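Local coordinates for protein mandelate racemase/muconate lactonizing enzyme (Polaromonas sp., PDB 3CB3) that binds L-glucaric acid and magnesium and probably abstracts a proton next to a carboxylate, as enolase-superfamily enzymes such as mandelate racemase do, at residues 25-30 / 337-342; 42-47 / 68-73; 288-293 / 315-320. All coordinates share one frame; numbering follows the deposited sequence.

Interaction 1: residues 25-30 / 337-342. With LGT (L-glucaric acid), chain G.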
ATOM      1  N   LEU A  25     -21.362  -1.547   8.471  1.00 28.50           N
ATOM      2  CA  LEU A  25     -22.033  -0.672   9.421  1.00 29.05           C
ATOM      3  C   LEU A  25     -22.763   0.485   8.745  1.00 29.40           C
ATOM      4  O   LEU A  25     -22.147   1.302   8.063  1.00 29.34           O
ATOM      5  CB  LEU A  25     -20.998  -0.107  10.389  1.00 29.60           C
ATOM      6  CG  LEU A  25     -21.449   0.899  11.442  1.00 31.04           C
ATOM      7  CD1 LEU A  25     -22.290   0.199  12.479  1.00 30.41           C
ATOM      8  CD2 LEU A  25     -20.227   1.528  12.083  1.00 32.98           C
ATOM      9  N   PRO A  26     -24.091   0.560   8.908  1.00 30.25           N
ATOM     10  CA  PRO A  26     -24.809   1.671   8.276  1.00 31.01           C
ATOM     11  C   PRO A  26     -24.577   2.965   9.051  1.00 30.95           C
ATOM     12  O   PRO A  26     -24.490   2.953  10.279  1.00 30.59           O
ATOM     13  CB  PRO A  26     -26.269   1.213   8.316  1.00 29.61           C
ATOM     14  CG  PRO A  26     -26.321   0.334   9.532  1.00 31.47           C
ATOM     15  CD  PRO A  26     -25.029  -0.450   9.434  1.00 31.27           C
ATOM     16  N   LEU A  27     -24.451   4.073   8.329  1.00 31.72           N
ATOM     17  CA  LEU A  27     -24.244   5.368   8.959  1.00 32.76           C
ATOM     18  C   LEU A  27     -25.584   6.086   9.059  1.00 33.97           C
ATOM     19  O   LEU A  27     -26.367   6.086   8.110  1.00 32.82           O
ATOM     20  CB  LEU A  27     -23.271   6.217   8.141  1.00 33.37           C
ATOM     21  CG  LEU A  27     -21.856   5.655   7.976  1.00 34.79           C
ATOM     22  CD1 LEU A  27     -21.021   6.630   7.169  1.00 32.85           C
ATOM     23  CD2 LEU A  27     -21.232   5.407   9.345  1.00 35.61           C
ATOM     24  N   ALA A  28     -25.838   6.695  10.212  1.00 35.23           N
ATOM     25  CA  ALA A  28     -27.083   7.413  10.449  1.00 36.96           C
ATOM     26  C   ALA A  28     -27.297   8.515   9.416  1.00 37.37           C
ATOM     27  O   ALA A  28     -28.411   8.718   8.936  1.00 38.23           O
ATOM     28  CB  ALA A  28     -27.083   8.005  11.858  1.00 37.54           C
ATOM     29  N   THR A  29     -26.232   9.234   9.076  1.00 36.90           N
ATOM     30  CA  THR A  29     -26.338  10.302   8.090  1.00 37.62           C
ATOM     31  C   THR A  29     -25.222  10.160   7.066  1.00 36.77           C
ATOM     32  O   THR A  29     -24.058   9.977   7.425  1.00 35.16           O
ATOM     33  CB  THR A  29     -26.230  11.699   8.736  1.00 38.94           C
ATOM     34  OG1 THR A  29     -24.855  11.994   9.007  1.00 43.46           O
ATOM     35  CG2 THR A  29     -27.021  11.751  10.041  1.00 39.91           C
ATOM     36  N   PRO A  30     -25.563  10.253   5.772  1.00 35.32           N
ATOM     37  CA  PRO A  30     -24.573  10.126   4.702  1.00 35.16           C
ATOM     38  C   PRO A  30     -23.506  11.211   4.720  1.00 34.20           C
ATOM     39  O   PRO A  30     -23.774  12.366   5.053  1.00 34.10           O
ATOM     40  CB  PRO A  30     -25.428  10.167   3.438  1.00 35.04           C
ATOM     41  CG  PRO A  30     -26.540  11.069   3.827  1.00 35.90           C
ATOM     42  CD  PRO A  30     -26.889  10.580   5.220  1.00 36.61           C
ATOM     43  N   PHE A 337     -16.473  10.190  18.028  1.00 27.59           N
ATOM     44  CA  PHE A 337     -17.357   9.839  16.919  1.00 30.79           C
ATOM     45  C   PHE A 337     -18.359   8.845  17.480  1.00 30.44           C
ATOM     46  O   PHE A 337     -18.009   8.031  18.328  1.00 30.11           O
ATOM     47  CB  PHE A 337     -16.573   9.127  15.810  1.00 32.58           C
ATOM     48  CG  PHE A 337     -15.865  10.044  14.861  1.00 34.76           C
ATOM     49  CD1 PHE A 337     -16.548  10.619  13.790  1.00 36.26           C
ATOM     50  CD2 PHE A 337     -14.502  10.297  15.002  1.00 35.91           C
ATOM     51  CE1 PHE A 337     -15.881  11.430  12.866  1.00 37.13           C
ATOM     52  CE2 PHE A 337     -13.823  11.106  14.087  1.00 35.86           C
ATOM     53  CZ  PHE A 337     -14.516  11.673  13.014  1.00 37.15           C
ATOM     54  N   GLU A 338     -19.599   8.897  17.018  1.00 30.50           N
ATOM     55  CA  GLU A 338     -20.584   7.943  17.497  1.00 32.50           C
ATOM     56  C   GLU A 338     -20.774   6.832  16.463  1.00 30.62           C
ATOM     57  O   GLU A 338     -21.456   5.841  16.715  1.00 28.87           O
ATOM     58  CB  GLU A 338     -21.911   8.650  17.784  1.00 36.42           C
ATOM     59  CG  GLU A 338     -21.797   9.685  18.897  1.00 42.86           C
ATOM     60  CD  GLU A 338     -23.137  10.109  19.456  1.00 47.04           C
ATOM     61  OE1 GLU A 338     -23.952  10.682  18.697  1.00 48.69           O
ATOM     62  OE2 GLU A 338     -23.374   9.869  20.661  1.00 50.43           O
ATOM     63  N   TRP A 339     -20.135   6.997  15.307  1.00 30.44           N
ATOM     64  CA  TRP A 339     -20.239   6.040  14.202  1.00 30.05           C
ATOM     65  C   TRP A 339     -20.091   4.560  14.545  1.00 29.23           C
ATOM     66  O   TRP A 339     -20.926   3.744  14.149  1.00 29.13           O
ATOM     67  CB  TRP A 339     -19.218   6.389  13.115  1.00 32.37           C
ATOM     68  CG  TRP A 339     -19.438   7.725  12.460  1.00 34.95           C
ATOM     69  CD1 TRP A 339     -20.328   8.694  12.835  1.00 36.39           C
ATOM     70  CD2 TRP A 339     -18.708   8.260  11.350  1.00 35.63           C
ATOM     71  NE1 TRP A 339     -20.193   9.800  12.029  1.00 36.37           N
ATOM     72  CE2 TRP A 339     -19.205   9.561  11.110  1.00 36.24           C
ATOM     73  CE3 TRP A 339     -17.679   7.767  10.537  1.00 35.51           C
ATOM     74  CZ2 TRP A 339     -18.705  10.377  10.092  1.00 37.56           C
ATOM     75  CZ3 TRP A 339     -17.182   8.579   9.523  1.00 36.62           C
ATOM     76  CH2 TRP A 339     -17.696   9.871   9.312  1.00 37.50           C
ATOM     77  N   LEU A 340     -19.033   4.212  15.275  1.00 27.11           N
ATOM     78  CA  LEU A 340     -18.768   2.817  15.623  1.00 27.40           C
ATOM     79  C   LEU A 340     -19.494   2.260  16.843  1.00 28.86           C
ATOM     80  O   LEU A 340     -19.464   1.054  17.087  1.00 29.39           O
ATOM     81  CB  LEU A 340     -17.258   2.610  15.813  1.00 27.18           C
ATOM     82  CG  LEU A 340     -16.348   3.030  14.657  1.00 27.37           C
ATOM     83  CD1 LEU A 340     -14.925   2.580  14.946  1.00 28.11           C
ATOM     84  CD2 LEU A 340     -16.845   2.413  13.358  1.00 28.79           C
ATOM     85  N   GLU A 341     -20.154   3.124  17.604  1.00 29.30           N
ATOM     86  CA  GLU A 341     -20.850   2.687  18.805  1.00 30.29           C
ATOM     87  C   GLU A 341     -21.777   1.481  18.670  1.00 29.90           C
ATOM     88  O   GLU A 341     -21.747   0.589  19.511  1.00 30.55           O
ATOM     89  CB  GLU A 341     -21.616   3.861  19.422  1.00 31.65           C
ATOM     90  CG  GLU A 341     -20.697   4.948  19.953  1.00 36.07           C
ATOM     91  CD  GLU A 341     -21.442   6.056  20.674  1.00 38.37           C
ATOM     92  OE1 GLU A 341     -20.776   6.841  21.379  1.00 40.47           O
ATOM     93  OE2 GLU A 341     -22.682   6.147  20.535  1.00 40.49           O
ATOM     94  N   PRO A 342     -22.611   1.431  17.616  1.00 29.50           N
ATOM     95  CA  PRO A 342     -23.526   0.294  17.448  1.00 28.83           C
ATOM     96  C   PRO A 342     -22.855  -1.081  17.392  1.00 28.06           C
ATOM     97  O   PRO A 342     -23.488  -2.100  17.664  1.00 27.77           O
ATOM     98  CB  PRO A 342     -24.251   0.626  16.143  1.00 29.19           C
ATOM     99  CG  PRO A 342     -24.283   2.124  16.154  1.00 29.00           C
ATOM    100  CD  PRO A 342     -22.874   2.466  16.601  1.00 30.10           C
TER
HETATM  101  O1A LGT G 601     -10.406  14.242  10.339  1.00 32.23           O
HETATM  102  C1  LGT G 601     -11.411  13.587   9.994  1.00 35.15           C
HETATM  103  O1B LGT G 601     -12.042  12.804  10.745  1.00 35.40           O
HETATM  104  C2  LGT G 601     -11.936  13.746   8.533  1.00 36.20           C
HETATM  105  O2  LGT G 601     -10.856  14.154   7.670  1.00 33.57           O
HETATM  106  C3  LGT G 601     -12.572  12.447   7.999  1.00 38.54           C
HETATM  107  O3  LGT G 601     -11.594  11.414   8.056  1.00 39.07           O
HETATM  108  C4  LGT G 601     -13.120  12.535   6.531  1.00 40.54           C
HETATM  109  O4  LGT G 601     -12.371  11.693   5.641  1.00 41.55           O
HETATM  110  C5  LGT G 601     -14.615  12.153   6.363  1.00 42.91           C
HETATM  111  O5  LGT G 601     -14.831  10.825   6.870  1.00 43.25           O
HETATM  112  C6  LGT G 601     -15.549  13.150   7.087  1.00 44.46           C
HETATM  113  O6A LGT G 601     -15.748  14.242   6.503  1.00 46.95           O
HETATM  114  O6B LGT G 601     -16.038  12.830   8.195  1.00 45.68           O
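L25 and L27, near the end of strand 15-27, run past the loop 337-342, with the CA atoms of L27 and W339 6.6 Å apart and those of L25 and L340 somewhat farther. The contact joins the antiparallel sheet of the enolase-type N-terminal domain to a loop that follows strand 333-335 of the barrel domain. That loop is folded into a type I turn from E338 to E341, closed by E341 N to E338 O. A chi1 of 177° swings CG of L25 away from the backbone N and carries the branched end onto the turn. Its CD2 lies 3.1 Å from W339 O and also meets L340 CD2 at 3.7 Å, the two leucine side chains crossing at about a right angle. The other branch, CD1, reaches P342 CB at 4.2 Å. Cutting L25 back to an alanine would probably open a gap beneath the strand, leaving L340 CD2 and P342 CB without their apolar mate. L27 approaches the indole of W339 with CD2, displaced toward the ring's rim. On the opposite side F337 CD1 sits over the ring centre, 3.9 Å above its plane, so the indole is held between two apolar groups. Strand 44-56 adds I47 to this packing. Held this way, W339 borders the L-glucaric acid site, where its CH2 is 3.6 Å from LGT O6B and F337 meets LGT O1B with its ring edge, through CZ.

Interaction 2: residues 42-47 / 68-73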
ATOM      1  N   LYS A  42     -20.484   9.131  -5.178  1.00 33.71           N
ATOM      2  CA  LYS A  42     -21.668   8.907  -4.359  1.00 33.77           C
ATOM      3  C   LYS A  42     -21.393   9.205  -2.892  1.00 33.02           C
ATOM      4  O   LYS A  42     -20.254   9.128  -2.430  1.00 31.53           O
ATOM      5  CB  LYS A  42     -22.132   7.454  -4.481  1.00 35.37           C
ATOM      6  CG  LYS A  42     -22.733   7.089  -5.825  1.00 38.69           C
ATOM      7  CD  LYS A  42     -23.140   5.621  -5.858  1.00 41.81           C
ATOM      8  CE  LYS A  42     -24.214   5.367  -6.916  1.00 43.24           C
ATOM      9  NZ  LYS A  42     -23.809   5.827  -8.271  1.00 43.94           N
ATOM     10  N   PRO A  43     -22.439   9.567  -2.140  1.00 32.89           N
ATOM     11  CA  PRO A  43     -22.244   9.859  -0.718  1.00 32.20           C
ATOM     12  C   PRO A  43     -21.835   8.561  -0.020  1.00 31.90           C
ATOM     13  O   PRO A  43     -22.152   7.467  -0.498  1.00 30.11           O
ATOM     14  CB  PRO A  43     -23.631  10.321  -0.262  1.00 33.07           C
ATOM     15  CG  PRO A  43     -24.244  10.882  -1.515  1.00 33.81           C
ATOM     16  CD  PRO A  43     -23.813   9.890  -2.567  1.00 33.14           C
ATOM     17  N   MET A  44     -21.126   8.687   1.097  1.00 30.84           N
ATOM     18  CA  MET A  44     -20.702   7.528   1.875  1.00 30.73           C
ATOM     19  C   MET A  44     -21.852   7.235   2.833  1.00 28.36           C
ATOM     20  O   MET A  44     -22.218   8.096   3.630  1.00 27.20           O
ATOM     21  CB  MET A  44     -19.439   7.871   2.664  1.00 33.38           C
ATOM     22  CG  MET A  44     -18.751   6.686   3.323  1.00 37.89           C
ATOM     23  SD  MET A  44     -17.384   7.229   4.380  1.00 42.42           S
ATOM     24  CE  MET A  44     -16.571   8.422   3.285  1.00 41.34           C
ATOM     25  N   THR A  45     -22.427   6.038   2.755  1.00 27.26           N
ATOM     26  CA  THR A  45     -23.551   5.681   3.622  1.00 27.92           C
ATOM     27  C   THR A  45     -23.273   4.500   4.550  1.00 27.90           C
ATOM     28  O   THR A  45     -24.114   4.136   5.375  1.00 26.71           O
ATOM     29  CB  THR A  45     -24.818   5.350   2.789  1.00 28.68           C
ATOM     30  OG1 THR A  45     -24.577   4.182   1.995  1.00 28.47           O
ATOM     31  CG2 THR A  45     -25.173   6.517   1.863  1.00 28.15           C
ATOM     32  N   GLU A  46     -22.094   3.905   4.424  1.00 27.42           N
ATOM     33  CA  GLU A  46     -21.740   2.771   5.272  1.00 28.19           C
ATOM     34  C   GLU A  46     -20.229   2.623   5.373  1.00 27.06           C
ATOM     35  O   GLU A  46     -19.488   3.204   4.581  1.00 26.30           O
ATOM     36  CB  GLU A  46     -22.348   1.479   4.709  1.00 30.72           C
ATOM     37  CG  GLU A  46     -22.049   1.250   3.233  1.00 35.76           C
ATOM     38  CD  GLU A  46     -22.629  -0.049   2.701  1.00 39.26           C
ATOM     39  OE1 GLU A  46     -23.742  -0.427   3.125  1.00 41.12           O
ATOM     40  OE2 GLU A  46     -21.976  -0.685   1.845  1.00 41.01           O
ATOM     41  N   ILE A  47     -19.781   1.861   6.365  1.00 25.59           N
ATOM     42  CA  ILE A  47     -18.357   1.608   6.566  1.00 25.28           C
ATOM     43  C   ILE A  47     -18.176   0.103   6.659  1.00 23.82           C
ATOM     44  O   ILE A  47     -18.909  -0.560   7.381  1.00 23.65           O
ATOM     45  CB  ILE A  47     -17.827   2.198   7.884  1.00 26.71           C
ATOM     46  CG1 ILE A  47     -18.107   3.691   7.954  1.00 30.00           C
ATOM     47  CG2 ILE A  47     -16.321   1.965   7.979  1.00 26.72           C
ATOM     48  CD1 ILE A  47     -17.779   4.290   9.315  1.00 32.75           C
ATOM     49  N   SER A  68     -12.619   0.126   6.189  1.00 22.63           N
ATOM     50  CA  SER A  68     -12.395   0.816   4.924  1.00 24.63           C
ATOM     51  C   SER A  68     -13.558   1.785   4.761  1.00 25.22           C
ATOM     52  O   SER A  68     -14.713   1.382   4.853  1.00 26.18           O
ATOM     53  CB  SER A  68     -12.395  -0.169   3.751  1.00 24.52           C
ATOM     54  OG  SER A  68     -11.338  -1.104   3.844  1.00 30.73           O
ATOM     55  N   LYS A  69     -13.255   3.055   4.528  1.00 28.37           N
ATOM     56  CA  LYS A  69     -14.300   4.062   4.356  1.00 32.63           C
ATOM     57  C   LYS A  69     -14.928   3.962   2.970  1.00 33.16           C
ATOM     58  O   LYS A  69     -16.152   3.881   2.837  1.00 36.73           O
ATOM     59  CB  LYS A  69     -13.728   5.462   4.610  1.00 36.04           C
ATOM     60  CG  LYS A  69     -12.408   5.764   3.913  1.00 39.04           C
ATOM     61  CD  LYS A  69     -12.599   6.598   2.652  1.00 42.46           C
ATOM     62  CE  LYS A  69     -13.383   7.881   2.934  1.00 43.47           C
ATOM     63  NZ  LYS A  69     -12.807   8.688   4.048  1.00 43.90           N
ATOM     64  N   ARG A  70     -14.099   3.965   1.935  1.00 31.87           N
ATOM     65  CA  ARG A  70     -14.610   3.825   0.574  1.00 31.47           C
ATOM     66  C   ARG A  70     -14.323   2.384   0.157  1.00 28.80           C
ATOM     67  O   ARG A  70     -14.444   1.477   0.977  1.00 28.48           O
ATOM     68  CB  ARG A  70     -13.916   4.816  -0.365  1.00 33.44           C
ATOM     69  CG  ARG A  70     -14.338   6.268  -0.158  1.00 36.66           C
ATOM     70  CD  ARG A  70     -15.757   6.510  -0.645  1.00 37.42           C
ATOM     71  NE  ARG A  70     -16.164   7.915  -0.541  1.00 38.94           N
ATOM     72  CZ  ARG A  70     -17.314   8.393  -1.020  1.00 39.50           C
ATOM     73  NH1 ARG A  70     -18.165   7.582  -1.640  1.00 38.14           N
ATOM     74  NH2 ARG A  70     -17.625   9.676  -0.875  1.00 38.07           N
ATOM     75  N   ALA A  71     -13.938   2.161  -1.095  1.00 25.01           N
ATOM     76  CA  ALA A  71     -13.650   0.803  -1.550  1.00 23.86           C
ATOM     77  C   ALA A  71     -12.479   0.222  -0.755  1.00 24.23           C
ATOM     78  O   ALA A  71     -11.578   0.953  -0.357  1.00 23.76           O
ATOM     79  CB  ALA A  71     -13.313   0.804  -3.046  1.00 22.91           C
ATOM     80  N   GLY A  72     -12.499  -1.087  -0.525  1.00 23.41           N
ATOM     81  CA  GLY A  72     -11.414  -1.717   0.211  1.00 24.85           C
ATOM     82  C   GLY A  72     -11.833  -2.829   1.163  1.00 25.03           C
ATOM     83  O   GLY A  72     -11.017  -3.681   1.519  1.00 25.07           O
ATOM     84  N   GLY A  73     -13.100  -2.823   1.572  1.00 24.26           N
ATOM     85  CA  GLY A  73     -13.589  -3.840   2.488  1.00 25.03           C
ATOM     86  C   GLY A  73     -13.438  -5.248   1.942  1.00 25.49           C
ATOM     87  O   GLY A  73     -12.869  -6.117   2.607  1.00 23.38           O
TER
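R70 and K42 meet end-on: both terminal nitrogens of the guanidinium converge on one backbone oxygen, bringing together two parts of the N-terminal domain of the enolase superfamily. Strands 44-56 and 61-68 form an antiparallel hairpin, and the contact lies at its open end, joining the entry to the first strand with the loop that leaves the second for helix 73-83. The shorter bond, R70 NH1 to K42 O, measures 2.7 Å, with an angle of 158° at the hydrogen. R70 NH2 reaches K42 O at 3.1 Å and is more bent, at 135°. The oxygen lies in the guanidinium plane for both, and this double grip limits rotation of the flat group. M44 CB covers one face of the guanidinium, 4.3 Å above its centre, while D33 offers a long, weak ion pair.

From M44 the side chain carries on between R70 and K69. Extended about chi1 (-170°) and chi2, it runs out straight to SD, which passes close to K69 O and K69 CB, and then bends at the methyl. M44 and K69 cross at about a right angle. Where they meet, M44 CE is 3.3 Å from K69 CE, tighter than ordinary carbon contact. K69 itself is folded back on three of its torsions, and its side chain touches the bound L-glucaric acid, so M44 lies against a residue of the ligand pocket. The second subunit also reaches this loop: A105 of that subunit packs on R70 and E82 of that subunit accepts from G72 N. At G72, the N-cap of helix 73-83, a CB would be pressed against the carbonyl O of A71 and come close to S68 OG. Farther along the strand, I47 lays its CG2 3.6 Å from S68 O.

Interaction 3: residues 288-293 / 315-320. With LGT (L-glucaric acid), chain G.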
ATOM      1  N   ASP A 288      -3.618   6.585  11.933  1.00 19.10           N
ATOM      2  CA  ASP A 288      -4.844   5.810  12.091  1.00 20.65           C
ATOM      3  C   ASP A 288      -4.370   4.351  12.227  1.00 19.67           C
ATOM      4  O   ASP A 288      -3.974   3.731  11.238  1.00 18.13           O
ATOM      5  CB  ASP A 288      -5.717   5.984  10.843  1.00 21.41           C
ATOM      6  CG  ASP A 288      -7.075   5.322  10.980  1.00 26.59           C
ATOM      7  OD1 ASP A 288      -7.120   4.115  11.295  1.00 31.05           O
ATOM      8  OD2 ASP A 288      -8.097   6.012  10.767  1.00 25.64           O
ATOM      9  N   ALA A 289      -4.390   3.811  13.445  1.00 19.00           N
ATOM     10  CA  ALA A 289      -3.909   2.446  13.675  1.00 19.77           C
ATOM     11  C   ALA A 289      -4.431   1.450  12.634  1.00 22.10           C
ATOM     12  O   ALA A 289      -3.646   0.746  11.992  1.00 24.06           O
ATOM     13  CB  ALA A 289      -4.257   1.990  15.083  1.00 18.22           C
ATOM     14  N   PRO A 290      -5.760   1.377  12.451  1.00 22.62           N
ATOM     15  CA  PRO A 290      -6.295   0.443  11.455  1.00 24.05           C
ATOM     16  C   PRO A 290      -5.695   0.686  10.063  1.00 24.03           C
ATOM     17  O   PRO A 290      -5.255  -0.247   9.400  1.00 25.02           O
ATOM     18  CB  PRO A 290      -7.793   0.726  11.494  1.00 23.59           C
ATOM     19  CG  PRO A 290      -8.016   1.048  12.952  1.00 24.23           C
ATOM     20  CD  PRO A 290      -6.848   1.971  13.249  1.00 21.95           C
ATOM     21  N   ARG A 291      -5.658   1.942   9.633  1.00 22.49           N
ATOM     22  CA  ARG A 291      -5.123   2.268   8.314  1.00 22.70           C
ATOM     23  C   ARG A 291      -3.631   1.993   8.126  1.00 21.10           C
ATOM     24  O   ARG A 291      -3.197   1.730   7.004  1.00 20.77           O
ATOM     25  CB  ARG A 291      -5.407   3.736   7.963  1.00 23.72           C
ATOM     26  CG  ARG A 291      -6.874   4.036   7.677  1.00 28.34           C
ATOM     27  CD  ARG A 291      -7.090   5.477   7.237  1.00 27.26           C
ATOM     28  NE  ARG A 291      -8.510   5.750   7.039  1.00 32.00           N
ATOM     29  CZ  ARG A 291      -9.009   6.935   6.698  1.00 33.14           C
ATOM     30  NH1 ARG A 291      -8.199   7.971   6.517  1.00 33.52           N
ATOM     31  NH2 ARG A 291     -10.317   7.083   6.531  1.00 34.45           N
ATOM     32  N   VAL A 292      -2.851   2.041   9.206  1.00 19.80           N
ATOM     33  CA  VAL A 292      -1.406   1.819   9.110  1.00 18.83           C
ATOM     34  C   VAL A 292      -0.972   0.384   9.392  1.00 20.31           C
ATOM     35  O   VAL A 292       0.216   0.070   9.353  1.00 21.60           O
ATOM     36  CB  VAL A 292      -0.599   2.759  10.056  1.00 19.41           C
ATOM     37  CG1 VAL A 292      -0.938   4.217   9.762  1.00 20.61           C
ATOM     38  CG2 VAL A 292      -0.878   2.408  11.527  1.00 15.71           C
ATOM     39  N   GLY A 293      -1.924  -0.494   9.679  1.00 20.80           N
ATOM     40  CA  GLY A 293      -1.555  -1.873   9.922  1.00 20.20           C
ATOM     41  C   GLY A 293      -1.645  -2.354  11.358  1.00 19.87           C
ATOM     42  O   GLY A 293      -1.052  -3.380  11.692  1.00 20.35           O
ATOM     43  N   HIS A 315      -6.285   9.498  14.358  1.00 24.47           N
ATOM     44  CA  HIS A 315      -7.462   9.718  13.524  1.00 26.37           C
ATOM     45  C   HIS A 315      -8.521   8.627  13.670  1.00 26.89           C
ATOM     46  O   HIS A 315      -8.218   7.436  13.571  1.00 25.44           O
ATOM     47  CB  HIS A 315      -7.039   9.841  12.052  1.00 25.66           C
ATOM     48  CG  HIS A 315      -8.184   9.781  11.086  1.00 26.58           C
ATOM     49  ND1 HIS A 315      -8.603   8.606  10.500  1.00 24.45           N
ATOM     50  CD2 HIS A 315      -9.024  10.747  10.639  1.00 25.65           C
ATOM     51  CE1 HIS A 315      -9.653   8.849   9.735  1.00 27.71           C
ATOM     52  NE2 HIS A 315      -9.929  10.139   9.802  1.00 27.04           N
ATOM     53  N   PHE A 316      -9.763   9.047  13.913  1.00 28.10           N
ATOM     54  CA  PHE A 316     -10.897   8.133  14.039  1.00 29.04           C
ATOM     55  C   PHE A 316     -10.741   7.097  15.164  1.00 29.59           C
ATOM     56  O   PHE A 316     -10.033   7.335  16.143  1.00 30.04           O
ATOM     57  CB  PHE A 316     -11.114   7.432  12.691  1.00 30.59           C
ATOM     58  CG  PHE A 316     -12.483   6.822  12.522  1.00 33.77           C
ATOM     59  CD1 PHE A 316     -13.633   7.570  12.772  1.00 34.69           C
ATOM     60  CD2 PHE A 316     -12.623   5.508  12.083  1.00 33.75           C
ATOM     61  CE1 PHE A 316     -14.904   7.017  12.584  1.00 36.38           C
ATOM     62  CE2 PHE A 316     -13.887   4.948  11.892  1.00 35.10           C
ATOM     63  CZ  PHE A 316     -15.029   5.703  12.142  1.00 34.65           C
ATOM     64  N   ALA A 317     -11.429   5.966  15.008  1.00 29.15           N
ATOM     65  CA  ALA A 317     -11.423   4.836  15.945  1.00 28.56           C
ATOM     66  C   ALA A 317     -11.044   5.164  17.388  1.00 26.85           C
ATOM     67  O   ALA A 317     -10.043   4.663  17.908  1.00 25.59           O
ATOM     68  CB  ALA A 317     -10.507   3.728  15.409  1.00 27.41           C
ATOM     69  N   MET A 318     -11.860   5.978  18.044  1.00 25.42           N
ATOM     70  CA  MET A 318     -11.591   6.362  19.421  1.00 25.77           C
ATOM     71  C   MET A 318     -11.518   5.184  20.388  1.00 24.82           C
ATOM     72  O   MET A 318     -10.714   5.200  21.315  1.00 24.28           O
ATOM     73  CB  MET A 318     -12.647   7.357  19.917  1.00 27.09           C
ATOM     74  CG  MET A 318     -14.081   6.857  19.846  1.00 26.25           C
ATOM     75  SD  MET A 318     -15.209   8.070  20.576  1.00 26.44           S
ATOM     76  CE  MET A 318     -16.639   7.068  20.874  1.00 24.91           C
ATOM     77  N   GLU A 319     -12.346   4.164  20.171  1.00 24.00           N
ATOM     78  CA  GLU A 319     -12.368   2.996  21.051  1.00 24.10           C
ATOM     79  C   GLU A 319     -10.992   2.354  21.181  1.00 24.65           C
ATOM     80  O   GLU A 319     -10.700   1.683  22.172  1.00 24.62           O
ATOM     81  CB  GLU A 319     -13.380   1.962  20.550  1.00 26.34           C
ATOM     82  CG  GLU A 319     -14.837   2.438  20.607  1.00 29.77           C
ATOM     83  CD  GLU A 319     -15.251   3.308  19.415  1.00 29.72           C
ATOM     84  OE1 GLU A 319     -14.374   3.782  18.666  1.00 29.79           O
ATOM     85  OE2 GLU A 319     -16.469   3.521  19.236  1.00 32.06           O
ATOM     86  N   LEU A 320     -10.154   2.560  20.172  1.00 22.39           N
ATOM     87  CA  LEU A 320      -8.798   2.030  20.172  1.00 20.79           C
ATOM     88  C   LEU A 320      -7.790   3.135  20.491  1.00 19.22           C
ATOM     89  O   LEU A 320      -6.930   2.973  21.355  1.00 17.84           O
ATOM     90  CB  LEU A 320      -8.481   1.413  18.803  1.00 22.29           C
ATOM     91  CG  LEU A 320      -7.032   1.079  18.441  1.00 26.42           C
ATOM     92  CD1 LEU A 320      -6.393   0.173  19.497  1.00 27.07           C
ATOM     93  CD2 LEU A 320      -7.020   0.395  17.072  1.00 28.37           C
TER
HETATM   94  O1A LGT G 601     -10.406  14.242  10.339  1.00 32.23           O
HETATM   95  C1  LGT G 601     -11.411  13.587   9.994  1.00 35.15           C
HETATM   96  O1B LGT G 601     -12.042  12.804  10.745  1.00 35.40           O
HETATM   97  C2  LGT G 601     -11.936  13.746   8.533  1.00 36.20           C
HETATM   98  O2  LGT G 601     -10.856  14.154   7.670  1.00 33.57           O
HETATM   99  C3  LGT G 601     -12.572  12.447   7.999  1.00 38.54           C
HETATM  100  O3  LGT G 601     -11.594  11.414   8.056  1.00 39.07           O
HETATM  101  C4  LGT G 601     -13.120  12.535   6.531  1.00 40.54           C
HETATM  102  O4  LGT G 601     -12.371  11.693   5.641  1.00 41.55           O
HETATM  103  C5  LGT G 601     -14.615  12.153   6.363  1.00 42.91           C
HETATM  104  O5  LGT G 601     -14.831  10.825   6.870  1.00 43.25           O
HETATM  105  C6  LGT G 601     -15.549  13.150   7.087  1.00 44.46           C
HETATM  106  O6A LGT G 601     -15.748  14.242   6.503  1.00 46.95           O
HETATM  107  O6B LGT G 601     -16.038  12.830   8.195  1.00 45.68           O
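H315 and D288 meet by a His-carboxylate hydrogen bond in the barrel domain, on the segments that follow parallel strands 311-312 and 284-285. The arrangement is consistent with the His-Asp pair found at the ends of neighbouring barrel strands in mandelate racemase. H315 ND1 donates to D288 OD2 at 2.7 Å, with an angle of 157° at the hydrogen. The bond lies close to the imidazole plane and uses the anti lone pair of OD2, although the carboxylate is turned 44° from the ring. Y67 OH is hydrogen-bonded to the same oxygen. The other oxygen, OD1, accepts from R291 N from above the carboxylate plane, a capping bond at the start of the short, weakly bonded helix 289-292; D288 thus positions the histidine and caps the helix with one group.

F316 CB lies over one face of the imidazole, toward the rim. The R291 guanidinium, its plane 40° from the ring, receives H315 CE1 over one of its faces, 3.6 Å from R291 NH1. That nitrogen is itself hydrogen-bonded to E265 O, which helps to fix the arginine beside the ring.

L320 carries the apolar half of the contact. It sends CD2 to A289 CB at 3.8 Å and to P290 CD, on the proline ring, at 4.1 Å, packing the first turn of helix 318-326 against the short helix. At the far edge of the imidazole, H315 NE2 donates to O3 of L-glucaric acid at 2.7 Å.

Overall arrangement
The three contacts border the L-glucaric acid site where the sheet domain meets the barrel. Interactions 1 and 2 have centres about 12 Å apart and share the antiparallel sheet, since strands 15-27 and 44-56 are neighbours in it. Interaction 3, at the barrel strand ends near the chain's centre, lies about 16 Å from each, centre to centre. Along the chain, interaction 1 encloses the other two, which follow one another in series. F316 ties them together, its ring packing on F337 and W339 and approaching I47, while K69 packs on R291. K69 from the N-terminal domain and H315 and W339 from the barrel domain thus meet at one ligand, consistent with the shared active site of enolase-superfamily enzymes.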